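Local coordinates for universal stress protein (Archaeoglobus fulgidus, PDB 6HCD) that is of undefined biochemical function but belongs to the universal stress protein A family, whose members probably help cells withstand stress and some of which bind nucleotides, at residues 42-47 with 150-155; 57-62 with 110-115; 123-128 with 142-147. One frame throughout, in Å; residues are numbered along the deposited sequence.

Contact 1. Residues 42-47 with 150-155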
loop_
_atom_site.group_PDB
_atom_site.type_symbol
_atom_site.label_atom_id
_atom_site.label_comp_id
_atom_site.label_asym_id
_atom_site.label_seq_id
_atom_site.Cartn_x
_atom_site.Cartn_y
_atom_site.Cartn_z
ATOM N N LEU A 42 -2.274 12.662 1.783
ATOM C CA LEU A 42 -2.271 13.192 3.152
ATOM C C LEU A 42 -3.615 12.941 3.834
ATOM O O LEU A 42 -3.640 12.605 4.994
ATOM C CB LEU A 42 -1.945 14.685 3.106
ATOM C CG LEU A 42 -0.497 15.028 2.778
ATOM C CD1 LEU A 42 -0.372 16.474 2.313
ATOM C CD2 LEU A 42 0.424 14.749 3.950
ATOM N N ARG A 43 -4.726 13.125 3.111
ATOM C CA ARG A 43 -6.060 12.891 3.667
ATOM C C ARG A 43 -6.197 11.417 4.081
ATOM O O ARG A 43 -6.744 11.125 5.145
ATOM C CB ARG A 43 -7.152 13.310 2.676
ATOM C CG ARG A 43 -7.294 14.818 2.555
ATOM C CD ARG A 43 -8.622 15.261 1.964
ATOM N NE ARG A 43 -8.744 14.846 0.579
ATOM C CZ ARG A 43 -8.361 15.581 -0.463
ATOM N NH1 ARG A 43 -7.830 16.777 -0.268
ATOM N NH2 ARG A 43 -8.498 15.117 -1.691
ATOM N N PHE A 44 -5.690 10.496 3.258
ATOM C CA PHE A 44 -5.783 9.060 3.598
ATOM C C PHE A 44 -4.916 8.750 4.827
ATOM O O PHE A 44 -5.350 8.028 5.719
ATOM C CB PHE A 44 -5.371 8.155 2.434
ATOM C CG PHE A 44 -5.790 6.720 2.632
ATOM C CD1 PHE A 44 -4.995 5.842 3.351
ATOM C CD2 PHE A 44 -6.998 6.262 2.135
ATOM C CE1 PHE A 44 -5.384 4.526 3.528
ATOM C CE2 PHE A 44 -7.381 4.941 2.305
ATOM C CZ PHE A 44 -6.572 4.078 3.005
ATOM N N ALA A 45 -3.690 9.293 4.841
ATOM C CA ALA A 45 -2.761 9.150 5.953
ATOM C C ALA A 45 -3.372 9.680 7.260
ATOM O O ALA A 45 -3.238 9.042 8.304
ATOM C CB ALA A 45 -1.460 9.836 5.622
ATOM N N ALA A 46 -4.016 10.848 7.206
ATOM C CA ALA A 46 -4.657 11.466 8.377
ATOM C C ALA A 46 -5.771 10.568 8.914
ATOM O O ALA A 46 -5.932 10.456 10.133
ATOM C CB ALA A 46 -5.206 12.844 8.046
ATOM N N GLU A 47 -6.543 9.947 8.016
ATOM C CA GLU A 47 -7.633 9.079 8.419
ATOM C C GLU A 47 -7.055 7.841 9.122
ATOM O O GLU A 47 -7.560 7.440 10.169
ATOM C CB GLU A 47 -8.500 8.752 7.202
ATOM C CG GLU A 47 -9.598 7.742 7.463
ATOM C CD GLU A 47 -10.397 7.350 6.231
ATOM O OE1 GLU A 47 -9.824 6.869 5.209
ATOM O OE2 GLU A 47 -11.598 7.508 6.304
ATOM N N PRO A 150 4.583 -2.002 5.833
ATOM C CA PRO A 150 3.472 -1.930 4.884
ATOM C C PRO A 150 3.516 -0.614 4.087
ATOM O O PRO A 150 3.858 0.425 4.666
ATOM C CB PRO A 150 2.243 -1.960 5.796
ATOM C CG PRO A 150 2.717 -2.745 7.011
ATOM C CD PRO A 150 4.140 -2.255 7.226
ATOM N N VAL A 151 3.201 -0.673 2.781
ATOM C CA VAL A 151 3.137 0.552 1.948
ATOM C C VAL A 151 1.722 0.684 1.389
ATOM O O VAL A 151 1.217 -0.227 0.729
ATOM C CB VAL A 151 4.186 0.551 0.818
ATOM C CG1 VAL A 151 4.100 1.821 -0.037
ATOM C CG2 VAL A 151 5.591 0.352 1.358
ATOM N N ILE A 152 1.101 1.824 1.689
ATOM C CA ILE A 152 -0.224 2.152 1.230
ATOM C C ILE A 152 -0.071 3.099 0.029
ATOM O O ILE A 152 0.496 4.201 0.144
ATOM C CB ILE A 152 -1.045 2.777 2.373
ATOM C CG1 ILE A 152 -1.109 1.845 3.590
ATOM C CG2 ILE A 152 -2.423 3.193 1.886
ATOM C CD1 ILE A 152 -1.768 2.450 4.805
ATOM N N CYS A 153 -0.577 2.649 -1.121
ATOM C CA CYS A 153 -0.407 3.314 -2.385
ATOM C C CYS A 153 -1.714 4.003 -2.777
ATOM O O CYS A 153 -2.735 3.324 -2.963
ATOM C CB CYS A 153 -0.036 2.320 -3.479
ATOM S SG CYS A 153 1.381 1.263 -3.103
ATOM N N ILE A 154 -1.656 5.339 -2.913
ATOM C CA ILE A 154 -2.795 6.204 -3.148
ATOM C C ILE A 154 -2.613 6.885 -4.508
ATOM O O ILE A 154 -1.548 7.413 -4.806
ATOM C CB ILE A 154 -2.924 7.244 -2.008
ATOM C CG1 ILE A 154 -3.026 6.585 -0.627
ATOM C CG2 ILE A 154 -4.067 8.224 -2.245
ATOM C CD1 ILE A 154 -4.197 5.677 -0.439
ATOM N N LYS A 155 -3.685 6.875 -5.312
ATOM C CA LYS A 155 -3.690 7.450 -6.655
ATOM C C LYS A 155 -4.312 8.853 -6.611
ATOM O O LYS A 155 -4.017 9.685 -7.472
ATOM C CB LYS A 155 -4.402 6.481 -7.602
ATOM C CG LYS A 155 -3.643 5.177 -7.818
ATOM C CD LYS A 155 -4.527 3.963 -8.010
ATOM C CE LYS A 155 -3.966 2.728 -7.340
ATOM N NZ LYS A 155 -3.973 2.867 -5.863
ATOM O OXT LYS A 155 -5.074 9.224 -5.706
#
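The ring of Phe44 carries Ile154 CD1 over one face, 3.6 Å above its plane and displaced toward the rim, while Ile152 CG2 comes in obliquely at CE1, also at 3.6 Å. This is helix-on-sheet packing in the alpha/beta fold of the universal stress proteins: helix 36-52 lies against strand 151-154, the end strand of the chain's own sheet, and one aromatic residue reaches from helix to strand. The methyl over the ring makes a CH-pi contact, 19° off the ring normal. Phe44 CG stands anti to the backbone N (chi1 -165°), which swings the ring off the helix toward the two isoleucines, residues i and i+2 on the same side of the strand. The side chains of Phe44 and Ile152 cross at about a right angle, those of Phe44 and Ile154 more obliquely. With an alanine at Phe44, Ile154 CD1 and Ile152 CG2 would probably lose the ring they rest on, opening a gap between helix and strand. Arg52 of the second subunit packs on Phe44, and a strand of that chain pairs antiparallel with Val151, Ile152 and Cys153, continuing the sheet across the dimer. The Ile154 methyl also reaches the root of the aromatic side chain, with CD1 4.0 Å from Phe44 CB.

Contact 2. Residues 57-62 with 110-115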
loop_
_atom_site.group_PDB
_atom_site.type_symbol
_atom_site.label_atom_id
_atom_site.label_comp_id
_atom_site.label_asym_id
_atom_site.label_seq_id
_atom_site.Cartn_x
_atom_site.Cartn_y
_atom_site.Cartn_z
ATOM N N TYR A 57 4.023 11.425 10.484
ATOM C CA TYR A 57 5.319 12.004 10.157
ATOM C C TYR A 57 5.380 12.205 8.644
ATOM O O TYR A 57 5.369 11.238 7.902
ATOM C CB TYR A 57 6.466 11.091 10.594
ATOM C CG TYR A 57 6.704 10.975 12.076
ATOM C CD1 TYR A 57 5.867 11.565 13.015
ATOM C CD2 TYR A 57 7.765 10.206 12.542
ATOM C CE1 TYR A 57 6.094 11.423 14.378
ATOM C CE2 TYR A 57 8.001 10.049 13.898
ATOM C CZ TYR A 57 7.162 10.656 14.816
ATOM O OH TYR A 57 7.400 10.513 16.146
ATOM N N VAL A 58 5.434 13.470 8.210
ATOM C CA VAL A 58 5.481 13.797 6.808
ATOM C C VAL A 58 6.949 13.960 6.415
ATOM O O VAL A 58 7.661 14.767 7.025
ATOM C CB VAL A 58 4.697 15.088 6.493
ATOM C CG1 VAL A 58 4.632 15.323 5.008
ATOM C CG2 VAL A 58 3.298 15.089 7.074
ATOM N N VAL A 59 7.380 13.223 5.384
ATOM C CA VAL A 59 8.791 13.237 4.992
ATOM C C VAL A 59 8.936 13.688 3.541
ATOM O O VAL A 59 8.064 13.419 2.679
ATOM C CB VAL A 59 9.462 11.875 5.195
ATOM C CG1 VAL A 59 9.372 11.466 6.649
ATOM C CG2 VAL A 59 8.870 10.802 4.294
ATOM N N HIS A 60 10.049 14.379 3.293
ATOM C CA HIS A 60 10.546 14.654 1.961
ATOM C C HIS A 60 12.076 14.537 1.996
ATOM O O HIS A 60 12.690 15.051 2.908
ATOM C CB HIS A 60 10.115 16.038 1.462
ATOM C CG HIS A 60 10.532 16.272 0.054
ATOM N ND1 HIS A 60 9.725 15.944 -1.016
ATOM C CD2 HIS A 60 11.668 16.784 -0.469
ATOM C CE1 HIS A 60 10.339 16.256 -2.146
ATOM N NE2 HIS A 60 11.541 16.771 -1.836
ATOM N N SER A 61 12.646 13.877 0.982
ATOM C CA SER A 61 14.053 13.509 0.916
ATOM C C SER A 61 14.775 14.303 -0.177
ATOM O O SER A 61 14.294 14.358 -1.304
ATOM C CB SER A 61 14.183 12.033 0.671
ATOM O OG SER A 61 15.538 11.681 0.397
ATOM N N LEU A 62 15.935 14.883 0.163
ATOM C CA LEU A 62 16.901 15.468 -0.792
ATOM C C LEU A 62 18.293 14.909 -0.510
ATOM O O LEU A 62 18.611 14.618 0.640
ATOM C CB LEU A 62 16.937 16.992 -0.631
ATOM C CG LEU A 62 15.601 17.717 -0.763
ATOM C CD1 LEU A 62 15.721 19.108 -0.210
ATOM C CD2 LEU A 62 15.143 17.720 -2.208
ATOM N N VAL A 110 12.407 4.583 3.146
ATOM C CA VAL A 110 12.324 3.217 3.675
ATOM C C VAL A 110 13.104 3.125 4.996
ATOM O O VAL A 110 12.613 2.566 5.991
ATOM C CB VAL A 110 12.812 2.211 2.608
ATOM C CG1 VAL A 110 13.342 0.917 3.200
ATOM C CG2 VAL A 110 11.718 1.948 1.567
ATOM N N ASP A 111 14.308 3.702 5.025
ATOM C CA ASP A 111 15.142 3.673 6.227
ATOM C C ASP A 111 14.489 4.493 7.347
ATOM O O ASP A 111 14.473 4.068 8.483
ATOM C CB ASP A 111 16.556 4.177 5.928
ATOM C CG ASP A 111 17.364 3.219 5.074
ATOM O OD1 ASP A 111 16.914 2.068 4.885
ATOM O OD2 ASP A 111 18.418 3.644 4.591
ATOM N N PHE A 112 13.951 5.674 7.010
ATOM C CA PHE A 112 13.261 6.516 7.976
ATOM C C PHE A 112 12.109 5.741 8.637
ATOM O O PHE A 112 11.961 5.778 9.863
ATOM C CB PHE A 112 12.712 7.790 7.323
ATOM C CG PHE A 112 12.021 8.704 8.300
ATOM C CD1 PHE A 112 12.760 9.521 9.139
ATOM C CD2 PHE A 112 10.638 8.715 8.420
ATOM C CE1 PHE A 112 12.132 10.347 10.053
ATOM C CE2 PHE A 112 10.008 9.553 9.329
ATOM C CZ PHE A 112 10.759 10.348 10.161
ATOM N N ALA A 113 11.291 5.065 7.817
ATOM C CA ALA A 113 10.150 4.293 8.301
ATOM C C ALA A 113 10.614 3.212 9.293
ATOM O O ALA A 113 9.966 2.992 10.303
ATOM C CB ALA A 113 9.406 3.689 7.141
ATOM N N ASP A 114 11.731 2.554 8.992
ATOM C CA ASP A 114 12.309 1.540 9.918
ATOM C C ASP A 114 12.812 2.216 11.202
ATOM O O ASP A 114 12.614 1.708 12.297
ATOM C CB ASP A 114 13.413 0.736 9.230
ATOM C CG ASP A 114 12.904 -0.235 8.184
ATOM O OD1 ASP A 114 11.684 -0.518 8.184
ATOM O OD2 ASP A 114 13.729 -0.686 7.358
ATOM N N GLU A 115 13.447 3.382 11.061
ATOM C CA GLU A 115 14.054 4.095 12.191
ATOM C C GLU A 115 12.976 4.512 13.204
ATOM O O GLU A 115 13.240 4.509 14.395
ATOM C CB GLU A 115 14.855 5.301 11.704
ATOM C CG GLU A 115 16.155 4.919 11.017
ATOM C CD GLU A 115 16.673 5.899 9.976
ATOM O OE1 GLU A 115 16.177 7.028 9.921
ATOM O OE2 GLU A 115 17.563 5.517 9.213
#
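Phe112 leaves helix 105-115 with CG anti to its own N (chi1 -179°), which extends the ring toward strand 56-62, and Val59 answers with CG1 anti to its carbonyl carbon (chi1 -59°), placing that methyl over one face of the ring. The pair illustrates how a helix is seated on the central sheet of an alpha/beta fold, here that of the universal stress proteins, with an aromatic residue as the link between these two segments. Val59 CG1 lies 3.4 Å from Phe112 CE2 and almost as near CD2, a close fit on one side of the ring, away from its centre. Tyr57, two residues earlier on the same side of the strand, touches the far end of the phenyl group: its CD2 is 3.8 Å from Phe112 CZ, the two side chains crossing at about a right angle. His97 of strand 94-100 meets both aromatic rings, and Val28 and Leu99 add aliphatic contacts to Phe112. An acetate, probably from the crystallisation liquor, comes within about 3 Å of the Phe112 side chain at the nearest atoms, and the backbone N of Ser61 gives a hydrogen bond to N2 of an unidentified ligand. Beyond its ring, Tyr57 also contributes CB, which stands 4.1 Å from Phe112 CE2.

Contact 3. Residues 123-128 with 142-147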
loop_
_atom_site.group_PDB
_atom_site.type_symbol
_atom_site.label_atom_id
_atom_site.label_comp_id
_atom_site.label_asym_id
_atom_site.label_seq_id
_atom_site.Cartn_x
_atom_site.Cartn_y
_atom_site.Cartn_z
ATOM N N ILE A 123 2.119 6.629 0.312
ATOM C CA ILE A 123 2.790 7.260 -0.800
ATOM C C ILE A 123 1.826 7.387 -1.976
ATOM O O ILE A 123 0.921 6.562 -2.145
ATOM C CB ILE A 123 4.064 6.480 -1.186
ATOM C CG1 ILE A 123 4.997 7.335 -2.036
ATOM C CG2 ILE A 123 3.724 5.144 -1.842
ATOM C CD1 ILE A 123 6.442 6.853 -2.012
ATOM N N GLY A 124 2.072 8.404 -2.807
ATOM C CA GLY A 124 1.327 8.629 -4.031
ATOM C C GLY A 124 1.937 7.875 -5.209
ATOM O O GLY A 124 3.144 7.693 -5.306
ATOM N N ILE A 125 1.060 7.407 -6.087
ATOM C CA ILE A 125 1.369 6.653 -7.298
ATOM C C ILE A 125 0.922 7.496 -8.489
ATOM O O ILE A 125 -0.202 7.932 -8.493
ATOM C CB ILE A 125 0.571 5.329 -7.323
ATOM C CG1 ILE A 125 0.841 4.453 -6.107
ATOM C CG2 ILE A 125 0.788 4.563 -8.615
ATOM C CD1 ILE A 125 2.277 4.214 -5.856
ATOM N N ARG A 126 1.776 7.582 -9.515
ATOM C CA ARG A 126 1.566 8.476 -10.645
ATOM C C ARG A 126 0.473 7.919 -11.560
ATOM O O ARG A 126 -0.241 8.681 -12.226
ATOM C CB ARG A 126 2.881 8.678 -11.401
ATOM C CG ARG A 126 3.809 9.712 -10.782
ATOM C CD ARG A 126 4.863 10.209 -11.760
ATOM N NE ARG A 126 4.294 10.733 -13.004
ATOM C CZ ARG A 126 4.948 10.833 -14.157
ATOM N NH1 ARG A 126 6.230 10.519 -14.218
ATOM N NH2 ARG A 126 4.317 11.236 -15.246
ATOM N N LYS A 127 0.379 6.587 -11.601
ATOM C CA LYS A 127 -0.654 5.847 -12.333
ATOM C C LYS A 127 -0.433 5.889 -13.860
ATOM O O LYS A 127 -0.275 4.827 -14.465
ATOM C CB LYS A 127 -2.058 6.334 -11.962
ATOM C CG LYS A 127 -3.195 5.426 -12.413
ATOM C CD LYS A 127 -3.360 4.159 -11.615
ATOM C CE LYS A 127 -4.774 3.613 -11.674
ATOM N NZ LYS A 127 -5.178 3.260 -13.054
ATOM N N ARG A 128 -0.483 7.064 -14.503
ATOM C CA ARG A 128 -0.432 7.134 -15.972
ATOM C C ARG A 128 0.685 8.083 -16.408
ATOM O O ARG A 128 0.891 9.126 -15.802
ATOM C CB ARG A 128 -1.775 7.585 -16.563
ATOM C CG ARG A 128 -2.904 6.597 -16.319
ATOM C CD ARG A 128 -3.602 6.132 -17.572
ATOM N NE ARG A 128 -4.568 5.080 -17.274
ATOM C CZ ARG A 128 -4.588 3.877 -17.843
ATOM N NH1 ARG A 128 -3.688 3.555 -18.754
ATOM N NH2 ARG A 128 -5.509 2.992 -17.502
ATOM N N ASP A 142 10.252 2.035 -6.118
ATOM C CA ASP A 142 11.348 1.483 -5.331
ATOM C C ASP A 142 10.980 1.456 -3.839
ATOM O O ASP A 142 11.423 0.578 -3.121
ATOM C CB ASP A 142 12.648 2.234 -5.609
ATOM C CG ASP A 142 13.329 1.821 -6.909
ATOM O OD1 ASP A 142 12.785 0.947 -7.651
ATOM O OD2 ASP A 142 14.396 2.393 -7.182
ATOM N N VAL A 143 10.173 2.413 -3.374
ATOM C CA VAL A 143 9.672 2.379 -1.991
ATOM C C VAL A 143 8.849 1.108 -1.786
ATOM O O VAL A 143 9.041 0.436 -0.793
ATOM C CB VAL A 143 8.851 3.626 -1.621
ATOM C CG1 VAL A 143 8.050 3.430 -0.338
ATOM C CG2 VAL A 143 9.738 4.844 -1.523
ATOM N N ILE A 144 7.947 0.795 -2.723
ATOM C CA ILE A 144 7.084 -0.362 -2.601
ATOM C C ILE A 144 7.922 -1.645 -2.488
ATOM O O ILE A 144 7.607 -2.510 -1.687
ATOM C CB ILE A 144 6.070 -0.431 -3.760
ATOM C CG1 ILE A 144 5.080 0.733 -3.706
ATOM C CG2 ILE A 144 5.349 -1.772 -3.790
ATOM C CD1 ILE A 144 4.402 0.999 -5.035
ATOM N N LEU A 145 8.979 -1.764 -3.288
ATOM C CA LEU A 145 9.784 -3.008 -3.342
ATOM C C LEU A 145 10.772 -3.091 -2.171
ATOM O O LEU A 145 11.041 -4.182 -1.666
ATOM C CB LEU A 145 10.523 -3.046 -4.682
ATOM C CG LEU A 145 9.623 -3.200 -5.908
ATOM C CD1 LEU A 145 10.438 -3.147 -7.185
ATOM C CD2 LEU A 145 8.855 -4.514 -5.819
ATOM N N LYS A 146 11.335 -1.946 -1.766
ATOM C CA LYS A 146 12.422 -1.918 -0.776
ATOM C C LYS A 146 11.907 -1.886 0.673
ATOM O O LYS A 146 12.636 -2.246 1.574
ATOM C CB LYS A 146 13.352 -0.728 -1.025
ATOM C CG LYS A 146 14.257 -0.893 -2.237
ATOM C CD LYS A 146 15.016 0.353 -2.615
ATOM C CE LYS A 146 15.966 0.111 -3.763
ATOM N NZ LYS A 146 17.048 1.119 -3.782
ATOM N N ALA A 147 10.671 -1.427 0.894
ATOM C CA ALA A 147 10.208 -1.162 2.256
ATOM C C ALA A 147 10.146 -2.452 3.074
ATOM O O ALA A 147 9.788 -3.489 2.545
ATOM C CB ALA A 147 8.872 -0.470 2.235
#
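Ile123 opens the contact by meeting Val143 tip to tip: its CD1 stops 3.9 Å from Val143 CG2 and lies at nearly the same distance from CB and CG1, so one methyl rests against the whole branched end of the valine. Here strand 120-128 is covered by helix 138-146 through purely aliphatic packing, as in the alpha/beta sandwich of the universal stress proteins. The isoleucine gets there in an extended form, CG1 anti to the backbone N (chi1 -162°) and CD1 continuing outward (chi2 158°). Gly124 follows, its carbonyl O hydrogen-bonded to O1 of an unidentified ligand, probably from the crystallisation liquor, and the Ile123 side chain comes within about 4 Å of such a molecule at the nearest atoms. At Ile125 the chain has left the regular strand; its CB points neither straight at the helix nor away from it, but the bend at the end of the side chain (chi2 -52°) carries CD1 over to Ile144. There the two terminal methyls, Ile125 CD1 and Ile144 CD1, are 3.9 Å apart, with the side chains crossing at about a right angle. Beyond this point the segment runs on toward strand 134-135, where Arg126 and Lys127 make backbone hydrogen bonds with Phe136 and Ile135. Strand 151-154 lies next to strand 120-128 and supplies Val151 and Cys153 to pack against Ile144, while Pro106 of helix 105-115 touches Val143, and Phe136 of the second subunit packs on Ile144.

Overall arrangement
All three contacts are buried and join a helix to one sheet without a hydrogen bond between their own segments, yet the chemistry changes with place. Contacts 1 and 2 each centre on a phenylalanine from the helix, laid against two residues, two apart, on one side of a strand; contact 3 uses branched aliphatic chains alone. Contact 2 is nearest the chain centre and untouched by the second subunit, whereas contacts 1 and 3 both border it. Their strands, 151-154 and 120-128, are parallel neighbours, with probable backbone hydrogen bonds from Ile123 N to Ile152 O and from Ile125 N to Ile154 O, each 2.9 Å. Leu42 and Val58 connect contacts 1 and 2, while Val110 packs on the helix end of contact 3.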